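PDB 2VP1: iron uptake protein A2 from Synechocystis sp., which binds ferric iron in the periplasm, probably as a substrate-binding subunit of an ABC transporter that imports it. Local coordinates for residues 84-89 against 167-172; 129-134 against 258-263; 40-45 against 298-303; 173-178 against 334-339; 203-208 against 220-225. All blocks are in the same frame, centred on the assembly; numbering follows the deposited sequence.

Contact 1: 84-89 against 167-172. With FE (Fe (III) ion), chain C.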
# COMPACT_ATOMS: atom_id res chain seq x y z
N PHE A 84 -12.41 -1.97 4.02
CA PHE A 84 -11.59 -1.74 2.85
C PHE A 84 -10.30 -1.05 3.30
O PHE A 84 -10.33 0.10 3.76
CB PHE A 84 -12.35 -0.82 1.89
CG PHE A 84 -11.88 -0.88 0.47
CD1 PHE A 84 -10.79 -1.65 0.10
CD2 PHE A 84 -12.52 -0.12 -0.51
CE1 PHE A 84 -10.37 -1.69 -1.22
CE2 PHE A 84 -12.09 -0.16 -1.83
CZ PHE A 84 -11.01 -0.95 -2.18
N THR A 85 -9.18 -1.76 3.21
CA THR A 85 -7.90 -1.22 3.69
C THR A 85 -6.95 -0.97 2.53
O THR A 85 -7.30 -1.23 1.37
CB THR A 85 -7.22 -2.15 4.77
OG1 THR A 85 -6.59 -3.27 4.13
CG2 THR A 85 -8.23 -2.63 5.81
N VAL A 86 -5.77 -0.44 2.82
CA VAL A 86 -4.72 -0.31 1.80
C VAL A 86 -3.53 -1.17 2.17
O VAL A 86 -2.43 -0.94 1.69
CB VAL A 86 -4.23 1.15 1.59
CG1 VAL A 86 -5.27 1.96 0.88
CG2 VAL A 86 -3.82 1.80 2.91
N ASP A 87 -3.75 -2.16 3.02
CA ASP A 87 -2.65 -2.95 3.54
C ASP A 87 -3.08 -4.37 3.86
O ASP A 87 -3.97 -4.60 4.68
CB ASP A 87 -2.09 -2.28 4.79
CG ASP A 87 -1.16 -3.18 5.57
OD1 ASP A 87 -0.25 -3.77 4.97
OD2 ASP A 87 -1.34 -3.28 6.79
N ALA A 88 -2.41 -5.33 3.23
CA ALA A 88 -2.65 -6.75 3.48
C ALA A 88 -2.38 -7.12 4.94
O ALA A 88 -2.99 -8.06 5.46
CB ALA A 88 -1.79 -7.59 2.55
N GLY A 89 -1.46 -6.40 5.59
CA GLY A 89 -1.15 -6.65 7.00
C GLY A 89 -2.37 -6.46 7.89
O GLY A 89 -2.74 -7.35 8.68
N ASN A 167 2.85 4.63 10.05
CA ASN A 167 2.21 4.33 8.78
C ASN A 167 2.29 2.88 8.34
O ASN A 167 3.31 2.18 8.46
CB ASN A 167 2.68 5.20 7.64
CG ASN A 167 1.84 4.99 6.40
OD1 ASN A 167 2.21 4.25 5.50
ND2 ASN A 167 0.67 5.60 6.37
N VAL A 168 1.17 2.46 7.77
CA VAL A 168 0.90 1.08 7.50
C VAL A 168 1.81 0.55 6.40
O VAL A 168 2.22 -0.62 6.42
CB VAL A 168 -0.62 0.91 7.23
CG1 VAL A 168 -1.00 1.29 5.79
CG2 VAL A 168 -1.06 -0.47 7.62
N TYR A 169 2.17 1.44 5.48
CA TYR A 169 3.06 1.08 4.37
C TYR A 169 4.43 0.68 4.87
O TYR A 169 5.01 -0.30 4.40
CB TYR A 169 3.17 2.22 3.34
CG TYR A 169 1.86 2.63 2.69
CD1 TYR A 169 0.83 1.71 2.49
CD2 TYR A 169 1.66 3.94 2.28
CE1 TYR A 169 -0.38 2.10 1.90
CE2 TYR A 169 0.46 4.33 1.69
CZ TYR A 169 -0.55 3.41 1.50
OH TYR A 169 -1.72 3.81 0.90
N ASN A 170 4.93 1.44 5.84
CA ASN A 170 6.24 1.19 6.41
C ASN A 170 6.22 0.00 7.34
O ASN A 170 7.20 -0.72 7.46
CB ASN A 170 6.74 2.43 7.14
CG ASN A 170 7.08 3.56 6.21
OD1 ASN A 170 7.39 3.34 5.03
ND2 ASN A 170 7.02 4.79 6.73
N LEU A 171 5.09 -0.19 8.02
CA LEU A 171 4.93 -1.33 8.89
C LEU A 171 5.17 -2.57 8.06
O LEU A 171 6.08 -3.37 8.36
CB LEU A 171 3.53 -1.35 9.49
CG LEU A 171 3.45 -0.64 10.84
CD1 LEU A 171 2.00 -0.51 11.35
CD2 LEU A 171 4.35 -1.33 11.87
N SER A 172 4.39 -2.68 6.98
CA SER A 172 4.42 -3.83 6.09
C SER A 172 5.80 -4.10 5.54
O SER A 172 6.28 -5.23 5.59
CB SER A 172 3.45 -3.64 4.94
OG SER A 172 2.24 -4.30 5.21
FE FE C . -1.96 5.42 -0.46

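Contact 2: 129-134 against 258-263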
# COMPACT_ATOMS: atom_id res chain seq x y z
N ARG A 129 0.17 -2.66 -5.36
CA ARG A 129 0.96 -1.43 -5.34
C ARG A 129 2.35 -1.74 -4.85
O ARG A 129 2.52 -2.57 -3.96
CB ARG A 129 0.32 -0.32 -4.48
CG ARG A 129 0.05 -0.67 -3.02
CD ARG A 129 -1.42 -1.06 -2.76
NE ARG A 129 -2.38 0.01 -3.05
CZ ARG A 129 -2.51 1.15 -2.37
NH1 ARG A 129 -1.73 1.42 -1.33
NH2 ARG A 129 -3.43 2.04 -2.73
N ALA A 130 3.31 -1.05 -5.44
CA ALA A 130 4.73 -1.28 -5.17
C ALA A 130 5.35 -0.15 -4.35
O ALA A 130 5.26 1.04 -4.71
CB ALA A 130 5.48 -1.50 -6.49
N ARG A 131 5.96 -0.52 -3.22
CA ARG A 131 6.72 0.43 -2.40
C ARG A 131 8.07 0.63 -3.07
O ARG A 131 9.00 -0.18 -2.91
CB ARG A 131 6.88 -0.08 -0.96
CG ARG A 131 7.16 1.00 0.05
CD ARG A 131 6.02 1.17 1.05
NE ARG A 131 6.29 2.24 2.00
CZ ARG A 131 5.83 3.48 1.85
NH1 ARG A 131 5.05 3.76 0.81
NH2 ARG A 131 6.11 4.42 2.74
N VAL A 132 8.18 1.70 -3.84
CA VAL A 132 9.36 1.92 -4.68
C VAL A 132 10.33 2.92 -4.07
O VAL A 132 10.11 3.41 -2.95
CB VAL A 132 8.97 2.33 -6.13
CG1 VAL A 132 8.13 1.24 -6.77
CG2 VAL A 132 8.23 3.65 -6.13
N LEU A 133 11.40 3.22 -4.80
CA LEU A 133 12.30 4.30 -4.43
C LEU A 133 12.15 5.46 -5.38
O LEU A 133 11.96 5.26 -6.58
CB LEU A 133 13.74 3.82 -4.47
CG LEU A 133 14.16 2.74 -3.47
CD1 LEU A 133 15.68 2.71 -3.44
CD2 LEU A 133 13.58 3.00 -2.07
N TYR A 134 12.21 6.68 -4.85
CA TYR A 134 12.31 7.88 -5.69
C TYR A 134 13.63 8.58 -5.42
O TYR A 134 14.13 8.50 -4.29
CB TYR A 134 11.12 8.82 -5.47
CG TYR A 134 9.81 8.15 -5.81
CD1 TYR A 134 9.05 7.50 -4.82
CD2 TYR A 134 9.35 8.10 -7.13
CE1 TYR A 134 7.87 6.85 -5.15
CE2 TYR A 134 8.16 7.44 -7.46
CZ TYR A 134 7.43 6.82 -6.47
OH TYR A 134 6.25 6.19 -6.79
N GLY A 258 12.82 -9.02 -5.42
CA GLY A 258 11.74 -8.27 -6.07
C GLY A 258 11.34 -7.05 -5.26
O GLY A 258 11.80 -6.88 -4.11
N THR A 259 10.50 -6.19 -5.86
CA THR A 259 9.96 -5.03 -5.15
C THR A 259 8.93 -5.48 -4.14
O THR A 259 8.18 -6.41 -4.39
CB THR A 259 9.32 -4.00 -6.11
OG1 THR A 259 10.34 -3.41 -6.94
CG2 THR A 259 8.64 -2.88 -5.34
N HIS A 260 8.92 -4.83 -2.98
CA HIS A 260 7.87 -5.05 -2.01
C HIS A 260 6.54 -4.64 -2.63
O HIS A 260 6.35 -3.48 -3.01
CB HIS A 260 8.15 -4.25 -0.74
CG HIS A 260 7.00 -4.21 0.22
ND1 HIS A 260 6.78 -5.20 1.15
CD2 HIS A 260 6.02 -3.30 0.39
CE1 HIS A 260 5.71 -4.90 1.86
NE2 HIS A 260 5.23 -3.75 1.42
N VAL A 261 5.64 -5.60 -2.77
CA VAL A 261 4.31 -5.32 -3.28
C VAL A 261 3.28 -5.52 -2.18
O VAL A 261 3.26 -6.56 -1.54
CB VAL A 261 3.95 -6.18 -4.53
CG1 VAL A 261 4.63 -5.63 -5.75
CG2 VAL A 261 4.33 -7.64 -4.34
N ASN A 262 2.43 -4.52 -1.97
CA ASN A 262 1.29 -4.68 -1.07
C ASN A 262 -0.01 -4.60 -1.87
O ASN A 262 0.02 -4.37 -3.08
CB ASN A 262 1.34 -3.63 0.05
CG ASN A 262 0.55 -4.04 1.28
OD1 ASN A 262 -0.42 -4.80 1.19
ND2 ASN A 262 0.98 -3.55 2.44
N VAL A 263 -1.13 -4.79 -1.19
CA VAL A 263 -2.45 -4.83 -1.82
C VAL A 263 -3.50 -4.05 -1.05
O VAL A 263 -3.48 -4.04 0.17
CB VAL A 263 -2.98 -6.28 -2.01
CG1 VAL A 263 -2.50 -6.87 -3.31
CG2 VAL A 263 -2.55 -7.18 -0.88

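Contact 3: 40-45 against 298-303. With FE (Fe (III) ion), chain C.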
# COMPACT_ATOMS: atom_id res chain seq x y z
N SER A 40 -13.51 2.54 5.65
CA SER A 40 -12.38 2.67 4.73
C SER A 40 -11.16 3.34 5.34
O SER A 40 -11.27 4.39 5.97
CB SER A 40 -12.82 3.42 3.47
OG SER A 40 -11.88 3.24 2.42
N SER A 41 -10.00 2.71 5.16
CA SER A 41 -8.73 3.38 5.44
C SER A 41 -8.09 3.93 4.16
O SER A 41 -7.00 4.50 4.22
CB SER A 41 -7.76 2.48 6.21
OG SER A 41 -6.96 1.69 5.33
N ARG A 42 -8.75 3.75 3.01
CA ARG A 42 -8.29 4.40 1.77
C ARG A 42 -8.32 5.93 1.89
O ARG A 42 -9.07 6.48 2.70
CB ARG A 42 -9.10 3.92 0.56
CG ARG A 42 -8.67 2.57 0.02
CD ARG A 42 -9.47 2.18 -1.19
NE ARG A 42 -9.04 2.91 -2.38
CZ ARG A 42 -8.26 2.41 -3.34
NH1 ARG A 42 -7.81 1.17 -3.25
NH2 ARG A 42 -7.93 3.15 -4.39
N HIS A 43 -7.51 6.62 1.10
CA HIS A 43 -7.33 8.06 1.25
C HIS A 43 -7.17 8.78 -0.10
O HIS A 43 -6.25 9.58 -0.29
CB HIS A 43 -6.10 8.35 2.13
CG HIS A 43 -4.93 7.46 1.83
ND1 HIS A 43 -4.57 6.42 2.66
CD2 HIS A 43 -4.07 7.43 0.80
CE1 HIS A 43 -3.52 5.80 2.15
NE2 HIS A 43 -3.20 6.39 1.02
N TYR A 44 -8.07 8.49 -1.03
CA TYR A 44 -7.98 9.05 -2.36
C TYR A 44 -9.30 9.71 -2.69
O TYR A 44 -10.32 9.03 -2.75
CB TYR A 44 -7.64 7.97 -3.38
CG TYR A 44 -6.53 7.08 -2.91
CD1 TYR A 44 -5.21 7.54 -2.89
CD2 TYR A 44 -6.79 5.79 -2.44
CE1 TYR A 44 -4.17 6.73 -2.43
CE2 TYR A 44 -5.76 4.98 -1.97
CZ TYR A 44 -4.45 5.45 -1.98
OH TYR A 44 -3.44 4.64 -1.53
N ASN A 45 -9.26 11.02 -2.88
CA ASN A 45 -10.45 11.79 -3.22
C ASN A 45 -11.17 11.31 -4.49
O ASN A 45 -12.39 11.42 -4.58
CB ASN A 45 -10.17 13.30 -3.23
CG ASN A 45 -10.16 13.91 -1.81
OD1 ASN A 45 -10.84 13.41 -0.92
ND2 ASN A 45 -9.40 14.98 -1.61
N ASN A 298 -6.51 5.92 -10.17
CA ASN A 298 -5.60 6.01 -9.03
C ASN A 298 -4.24 5.37 -9.29
O ASN A 298 -3.39 5.32 -8.39
CB ASN A 298 -6.23 5.45 -7.75
CG ASN A 298 -5.58 6.01 -6.50
OD1 ASN A 298 -5.36 7.21 -6.39
ND2 ASN A 298 -5.27 5.13 -5.55
N ASN A 299 -4.05 4.90 -10.53
CA ASN A 299 -2.75 4.44 -11.02
C ASN A 299 -2.15 3.27 -10.26
O ASN A 299 -0.92 3.09 -10.25
CB ASN A 299 -1.75 5.59 -11.06
CG ASN A 299 -2.28 6.78 -11.78
OD1 ASN A 299 -2.42 6.75 -13.01
ND2 ASN A 299 -2.56 7.85 -11.04
N GLU A 300 -3.00 2.48 -9.61
CA GLU A 300 -2.58 1.25 -8.99
C GLU A 300 -2.52 0.16 -10.06
O GLU A 300 -2.89 0.40 -11.20
CB GLU A 300 -3.52 0.90 -7.84
CG GLU A 300 -3.48 1.93 -6.73
CD GLU A 300 -4.64 1.81 -5.76
OE1 GLU A 300 -5.54 2.68 -5.82
OE2 GLU A 300 -4.68 0.85 -4.96
N TYR A 301 -2.02 -1.03 -9.72
CA TYR A 301 -2.08 -2.17 -10.62
C TYR A 301 -3.38 -2.95 -10.38
O TYR A 301 -3.56 -3.51 -9.30
CB TYR A 301 -0.92 -3.12 -10.40
CG TYR A 301 0.44 -2.55 -10.67
CD1 TYR A 301 1.16 -1.91 -9.66
CD2 TYR A 301 1.03 -2.68 -11.94
CE1 TYR A 301 2.42 -1.40 -9.90
CE2 TYR A 301 2.29 -2.19 -12.19
CZ TYR A 301 2.98 -1.54 -11.16
OH TYR A 301 4.24 -1.03 -11.40
N PRO A 302 -4.27 -3.02 -11.40
CA PRO A 302 -5.48 -3.83 -11.30
C PRO A 302 -5.06 -5.27 -11.12
O PRO A 302 -3.94 -5.62 -11.49
CB PRO A 302 -6.12 -3.65 -12.67
CG PRO A 302 -4.96 -3.26 -13.59
CD PRO A 302 -4.16 -2.37 -12.72
N VAL A 303 -5.93 -6.09 -10.55
CA VAL A 303 -5.58 -7.50 -10.28
C VAL A 303 -6.24 -8.46 -11.25
O VAL A 303 -5.82 -9.61 -11.37
CB VAL A 303 -5.93 -7.93 -8.85
CG1 VAL A 303 -5.11 -7.16 -7.85
CG2 VAL A 303 -7.42 -7.75 -8.59
FE FE C . -1.96 5.42 -0.46

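Contact 4: 173-178 against 334-339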
# COMPACT_ATOMS: atom_id res chain seq x y z
N LEU A 173 6.43 -3.05 5.03
CA LEU A 173 7.79 -3.15 4.51
C LEU A 173 8.77 -3.75 5.55
O LEU A 173 9.43 -4.76 5.28
CB LEU A 173 8.25 -1.80 3.97
CG LEU A 173 9.68 -1.54 3.48
CD1 LEU A 173 10.17 -2.61 2.52
CD2 LEU A 173 9.69 -0.17 2.81
N THR A 174 8.84 -3.17 6.74
CA THR A 174 9.72 -3.73 7.75
C THR A 174 9.35 -5.16 8.14
O THR A 174 10.24 -5.99 8.37
CB THR A 174 9.86 -2.81 8.96
OG1 THR A 174 10.54 -1.62 8.54
CG2 THR A 174 10.67 -3.47 10.05
N ALA A 175 8.06 -5.45 8.19
CA ALA A 175 7.58 -6.80 8.45
C ALA A 175 8.08 -7.80 7.42
O ALA A 175 8.44 -8.93 7.78
CB ALA A 175 6.06 -6.84 8.51
N SER A 176 8.08 -7.41 6.15
CA SER A 176 8.52 -8.31 5.09
C SER A 176 10.01 -8.53 5.22
O SER A 176 10.51 -9.63 4.99
CB SER A 176 8.19 -7.75 3.71
OG SER A 176 8.89 -6.55 3.50
N ARG A 177 10.72 -7.48 5.62
CA ARG A 177 12.16 -7.58 5.85
C ARG A 177 12.50 -8.55 6.98
O ARG A 177 13.43 -9.34 6.81
CB ARG A 177 12.80 -6.18 6.05
CG ARG A 177 13.35 -5.57 4.73
CD ARG A 177 12.29 -5.61 3.64
NE ARG A 177 12.82 -5.98 2.34
CZ ARG A 177 12.08 -6.45 1.34
NH1 ARG A 177 12.63 -6.76 0.18
NH2 ARG A 177 10.78 -6.61 1.50
N ILE A 178 11.75 -8.50 8.08
CA ILE A 178 11.97 -9.45 9.20
C ILE A 178 11.67 -10.88 8.74
O ILE A 178 12.43 -11.81 9.03
CB ILE A 178 11.10 -9.14 10.46
CG1 ILE A 178 11.34 -7.73 11.00
CG2 ILE A 178 11.36 -10.19 11.57
CD1 ILE A 178 10.37 -7.30 12.12
N PRO A 334 3.52 -6.61 14.66
CA PRO A 334 3.94 -6.25 16.03
C PRO A 334 5.46 -6.12 16.18
O PRO A 334 5.95 -5.15 16.76
CB PRO A 334 3.40 -7.41 16.88
CG PRO A 334 2.26 -7.94 16.08
CD PRO A 334 2.73 -7.85 14.66
N ASP A 335 6.19 -7.09 15.64
CA ASP A 335 7.64 -7.06 15.63
C ASP A 335 8.16 -5.81 14.91
O ASP A 335 9.06 -5.14 15.40
CB ASP A 335 8.20 -8.32 14.96
CG ASP A 335 7.95 -9.58 15.78
OD1 ASP A 335 7.59 -9.46 16.97
OD2 ASP A 335 8.12 -10.69 15.23
N SER A 336 7.57 -5.52 13.75
CA SER A 336 7.88 -4.34 12.94
C SER A 336 7.66 -3.04 13.71
O SER A 336 8.57 -2.22 13.81
CB SER A 336 7.03 -4.36 11.66
OG SER A 336 7.33 -3.27 10.81
N ALA A 337 6.46 -2.87 14.26
CA ALA A 337 6.15 -1.74 15.15
C ALA A 337 7.20 -1.63 16.24
O ALA A 337 7.78 -0.56 16.46
CB ALA A 337 4.74 -1.89 15.77
N ARG A 338 7.46 -2.76 16.90
CA ARG A 338 8.38 -2.84 18.03
C ARG A 338 9.80 -2.45 17.64
O ARG A 338 10.47 -1.67 18.34
CB ARG A 338 8.36 -4.26 18.60
CG ARG A 338 8.91 -4.40 20.01
CD ARG A 338 9.13 -5.86 20.36
NE ARG A 338 10.40 -6.34 19.82
CZ ARG A 338 10.51 -7.26 18.86
NH1 ARG A 338 11.72 -7.62 18.44
NH2 ARG A 338 9.44 -7.84 18.33
N LEU A 339 10.25 -2.97 16.51
CA LEU A 339 11.60 -2.76 16.04
C LEU A 339 11.82 -1.29 15.67
O LEU A 339 12.84 -0.70 16.07
CB LEU A 339 11.89 -3.68 14.86
CG LEU A 339 13.33 -4.04 14.49
CD1 LEU A 339 14.04 -4.83 15.57
CD2 LEU A 339 13.31 -4.82 13.18

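Contact 5: 203-208 against 220-225. With FE (Fe (III) ion), chain C.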
# COMPACT_ATOMS: atom_id res chain seq x y z
N GLY A 203 4.82 14.09 6.92
CA GLY A 203 4.12 14.17 5.66
C GLY A 203 3.94 12.78 5.11
O GLY A 203 4.55 11.85 5.61
N ASN A 204 3.08 12.67 4.09
CA ASN A 204 2.77 11.39 3.42
C ASN A 204 3.82 10.95 2.40
O ASN A 204 4.91 11.53 2.33
CB ASN A 204 1.38 11.44 2.78
CG ASN A 204 1.14 12.74 2.01
OD1 ASN A 204 2.05 13.31 1.42
ND2 ASN A 204 -0.09 13.22 2.04
N ASP A 205 3.51 9.93 1.61
CA ASP A 205 4.42 9.47 0.58
C ASP A 205 4.72 10.62 -0.39
O ASP A 205 5.89 10.90 -0.64
CB ASP A 205 3.85 8.28 -0.17
CG ASP A 205 4.15 6.94 0.50
OD1 ASP A 205 4.77 6.92 1.59
OD2 ASP A 205 3.76 5.90 -0.09
N THR A 206 3.69 11.29 -0.90
CA THR A 206 3.88 12.40 -1.85
C THR A 206 4.80 13.46 -1.26
O THR A 206 5.70 13.97 -1.95
CB THR A 206 2.54 13.03 -2.38
OG1 THR A 206 1.83 12.07 -3.17
CG2 THR A 206 2.83 14.22 -3.29
N ALA A 207 4.62 13.78 0.02
CA ALA A 207 5.45 14.79 0.68
C ALA A 207 6.96 14.49 0.63
O ALA A 207 7.79 15.41 0.63
CB ALA A 207 4.99 14.96 2.12
N GLN A 208 7.31 13.20 0.59
CA GLN A 208 8.70 12.79 0.53
C GLN A 208 9.19 12.95 -0.90
O GLN A 208 10.37 13.28 -1.12
CB GLN A 208 8.90 11.34 1.00
CG GLN A 208 8.09 10.91 2.21
CD GLN A 208 8.26 11.81 3.45
OE1 GLN A 208 9.36 12.27 3.79
NE2 GLN A 208 7.15 12.02 4.15
N ALA A 220 13.87 8.73 -1.47
CA ALA A 220 12.64 8.53 -0.75
C ALA A 220 12.06 7.15 -1.01
O ALA A 220 12.09 6.66 -2.15
CB ALA A 220 11.62 9.60 -1.14
N ILE A 221 11.55 6.52 0.05
CA ILE A 221 10.78 5.28 -0.08
C ILE A 221 9.31 5.68 -0.09
O ILE A 221 8.84 6.31 0.85
CB ILE A 221 11.07 4.32 1.10
CG1 ILE A 221 12.56 4.09 1.26
CG2 ILE A 221 10.36 2.97 0.93
CD1 ILE A 221 12.93 3.34 2.51
N ALA A 222 8.60 5.36 -1.18
CA ALA A 222 7.15 5.63 -1.31
C ALA A 222 6.48 4.76 -2.37
O ALA A 222 7.15 4.08 -3.14
CB ALA A 222 6.89 7.11 -1.60
N ASN A 223 5.15 4.78 -2.40
CA ASN A 223 4.38 3.90 -3.28
C ASN A 223 4.37 4.39 -4.72
O ASN A 223 4.38 5.60 -4.97
CB ASN A 223 2.96 3.72 -2.77
CG ASN A 223 2.87 2.83 -1.55
OD1 ASN A 223 3.84 2.16 -1.15
ND2 ASN A 223 1.69 2.79 -0.93
N SER A 224 4.32 3.43 -5.64
CA SER A 224 4.39 3.69 -7.08
C SER A 224 3.34 4.63 -7.61
O SER A 224 3.66 5.55 -8.35
CB SER A 224 4.32 2.37 -7.87
OG SER A 224 3.27 1.53 -7.42
N TYR A 225 2.08 4.42 -7.22
CA TYR A 225 0.94 5.11 -7.83
C TYR A 225 0.90 6.63 -7.53
O TYR A 225 0.24 7.38 -8.25
CB TYR A 225 -0.38 4.44 -7.41
CG TYR A 225 -0.52 4.38 -5.90
CD1 TYR A 225 -1.02 5.47 -5.20
CD2 TYR A 225 -0.10 3.26 -5.18
CE1 TYR A 225 -1.12 5.45 -3.83
CE2 TYR A 225 -0.20 3.22 -3.78
CZ TYR A 225 -0.71 4.33 -3.12
OH TYR A 225 -0.83 4.35 -1.75
FE FE C . -1.96 5.42 -0.46

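Contact 1: 84-89 against 167-172
Asp87 and Val86 carry their side of this contact, facing Val168, Tyr169 and Ser172 on the first turns of helix 168-181. The carboxylate of Asp87 stretches across because CG stands anti to the backbone N (chi1 167°), and its OD1 accepts from Ser172 OG at 2.6 Å. Ser172 OG arrives on the syn side of the carboxylate and somewhat out of its plane. From the other face of that plane Gly89 N donates to the same Asp87 OD1 at 3.0 Å, which makes Asp87 the N-cap of helix 88-96. Asn262 ND2 is a further donor to this oxygen, so several bonds fix the rotation of the group. Nearer the backbone, Asp87 CB packs on Val168 CG2 at 3.5 Å. Val86 is the apolar half: its CG2 touches Val168 CG1 at 4.1 Å and Tyr169 CE1 at 3.6 Å, coming at the ring from a slant. Val86 O lies in the ring plane at the CE1 edge, so backbone and side chain together flank the phenol. With an alanine here instead of Asp87, Ser172 OG would probably lose its acceptor and helix 88-96 its cap. Tyr169 OH binds the iron at 2.1 Å, and His43, Tyr44, Tyr225 and Tyr226 complete the site. An N-capped helix start thus meets a second helix carrying a metal ligand, consistent with the ligand cleft of a two-lobed periplasmic binding protein.

Contact 2: 129-134 against 258-263
Arg129 turns its CG between the backbone N and the carbonyl carbon (chi1 57°), and this lays the start of its chain over the carbonyl of Asn262, with Arg129 CD 3.6 Å from Asn262 O. His260 has CG anti to its own N (chi1 169°), which presents the CD2 edge of its ring to Arg131. The segments form an antiparallel ladder between strands 124-136 and 261-268, consistent with the strands that link the two lobes in periplasmic binding proteins, since 261-268 also pairs with 82-85 and 124-136 with 219-223. Arg129 and Asn262 make a hydrogen-bonded pair: Arg129 N gives to Asn262 O at 2.9 Å and Asn262 N returns a bond to Arg129 O at 2.8 Å. Ala130 and Val261 follow as a non-hydrogen-bonded pair whose side chains occupy the other face of the sheet, where Ala130 CB also meets Thr259 CG2 at 3.6 Å. The far end of Arg129 reaches the metal site, in a salt bridge with Glu300 and a hydrogen bond to Tyr44 OH. Replacing Arg129 by an alanine would probably leave Glu300 without one of its charge mates and Tyr44 OH without this donor. Arg131 likewise sends its guanidinium away, to a salt bridge with Asp205. Arg131 CB, by contrast, stays at the ring edge, 3.6 Å from His260 CD2, while Arg131 N donates to His260 O at 3.0 Å.

Contact 3: 40-45 against 298-303
Arg42 and Glu300 supply the charged part of the contact, a salt bridge in which Arg42 NH2 donates to Glu300 OE1 at 2.8 Å. The acceptor uses its syn lone pair, and the guanidinium and carboxylate planes are only 25° apart, so the groups meet edge-on with a modest tilt. Each charge has a second mate: Arg42 NE pairs with Asp47, and Glu300 OE2 with Arg129, which also donates to Tyr44 OH. The amide-aromatic part belongs to Asn298, whose CG is anti to the backbone N (chi1 -157°). This brings Asn298 ND2 over the centre of the Tyr44 ring, 3.3 Å above its plane. Arg42 joins the cluster too, for Tyr44 CE2 lies over one face of its guanidinium. Metal coordination is the third kind: Tyr44 OH binds the ferric ion at 2.0 Å and His43 NE2 at 2.2 Å, which makes Asn298 a second-shell neighbour of an iron ligand. In the fold, residues 40-45 leave strand 35-40 beside strand 82-85, where Arg42 rests on Phe84. Helix 288-296 packs through Phe294 on both Arg42 and Glu300, and helix 224-232 through Arg229 on Tyr44 and Asn298.

Contact 4: 173-178 against 334-339
The segments 173-178 and 334-339, parts of helices 168-181 and 333-343, cross steeply, at 106° between their N-to-C directions and 8.4 Å between axes, and the crossing centres on Ala175 and Ser336, whose CA atoms are 5.1 Å apart. Small residues allow that approach: Ala175 CB meets Ser336 CB at 4.1 Å, with no larger side chain between the backbones. Ser336 holds its OG anti to the backbone N (chi1 -178°), and this directs the hydroxyl into the opposing helix beside Thr174 CB and CG2. Its polar partner is the carbonyl of Leu171, one turn earlier in helix 168-181, to which it is hydrogen-bonded. The hydroxyl therefore ties the two helices together just outside the closest pair.

Ile178 forms the apolar flank. Its chain runs outward with CD1 extended, and that methyl settles among Asp335 CB, the backbone N of Ser336 and Leu339 CD2, on one side of the partner helix. Ile178 CD1 touches Asp335 CB at 3.7 Å, the two side chains crossing at about a right angle. Ile178 and Leu339 meet tip to tip, Leu339 CD2 lying 4.0 Å from Ile178 CD1. Leu339 goes on to helix 183-195, where it packs on Leu190, while Thr174 touches Trp189 of the same helix. The charged end of Asp335 turns instead along its own helix, where Asp335 OD1 forms a salt bridge with Arg338 NH2 at 2.8 Å.

Contact between these segments is thus van der Waals, of small and aliphatic groups; the fit probably depends on shape, with the Ser336 hydroxyl a polar tie to the helix opposite.

Contact 5: 203-208 against 220-225
The start of helix 205-213 packs against strand 219-223 where that strand leads into the iron site, and Asp205 and Asn223 make the polar link. Asn223 N donates to Asp205 OD2 at 2.9 Å, reaching it from above the carboxylate plane, 55° out of it. Asp205 gets there with CG anti to its carbonyl carbon (chi1 -86°), which also sets CG over Ala222 CB at 3.5 Å. Arg131 is the stronger partner of OD2 and forms a salt bridge with it, so one carboxylate oxygen joins helix, strand and strand 124-136. One turn on, Gln208 CB rests on Ala220 CB at 3.9 Å; small Ala220 and Ala222 on this side of the strand are consistent with the close approach. The helix start itself is ordered by Asn204 as N-cap, whose OD1 accepts from Ala207 N at 3.0 Å, while Gln208 NE2 bends back to donate to Asn204 O at 2.9 Å. Asn223 ND2 gives an almost straight bond of 3.1 Å to Tyr225 OH, with the acceptor in the amide plane. Arg131 also holds Asn223 through OD1, so the amide is gripped at both ends. Tyr225 OH in turn binds the iron at 2.0 Å, the metal lying in the plane of the ring at its edge. The amide of Asn223 thus probably positions a first-shell phenol in the ferric site of four tyrosines and one histidine.

How the contacts relate
Contacts 1, 3 and 5 each bring ligands to the same iron: Tyr169, His43 with Tyr44, and Tyr225. Contact 2 supplies no ligand but sends Arg129 and Arg131 towards contacts 3 and 5, and its Asn262 to Asp87 of contact 1. Contacts 1 and 4 share helix 168-181, successive turns of it facing different partners. All five are largely buried, yet the centre of contact 1 lies about 6 Å from the centre of the chain and that of contact 4 about 15 Å, with exposed residues on helix 333-343. The chemistry follows: charge and amides round the metal, a backbone ladder in the sheet, and mainly aliphatic packing between the outer helices.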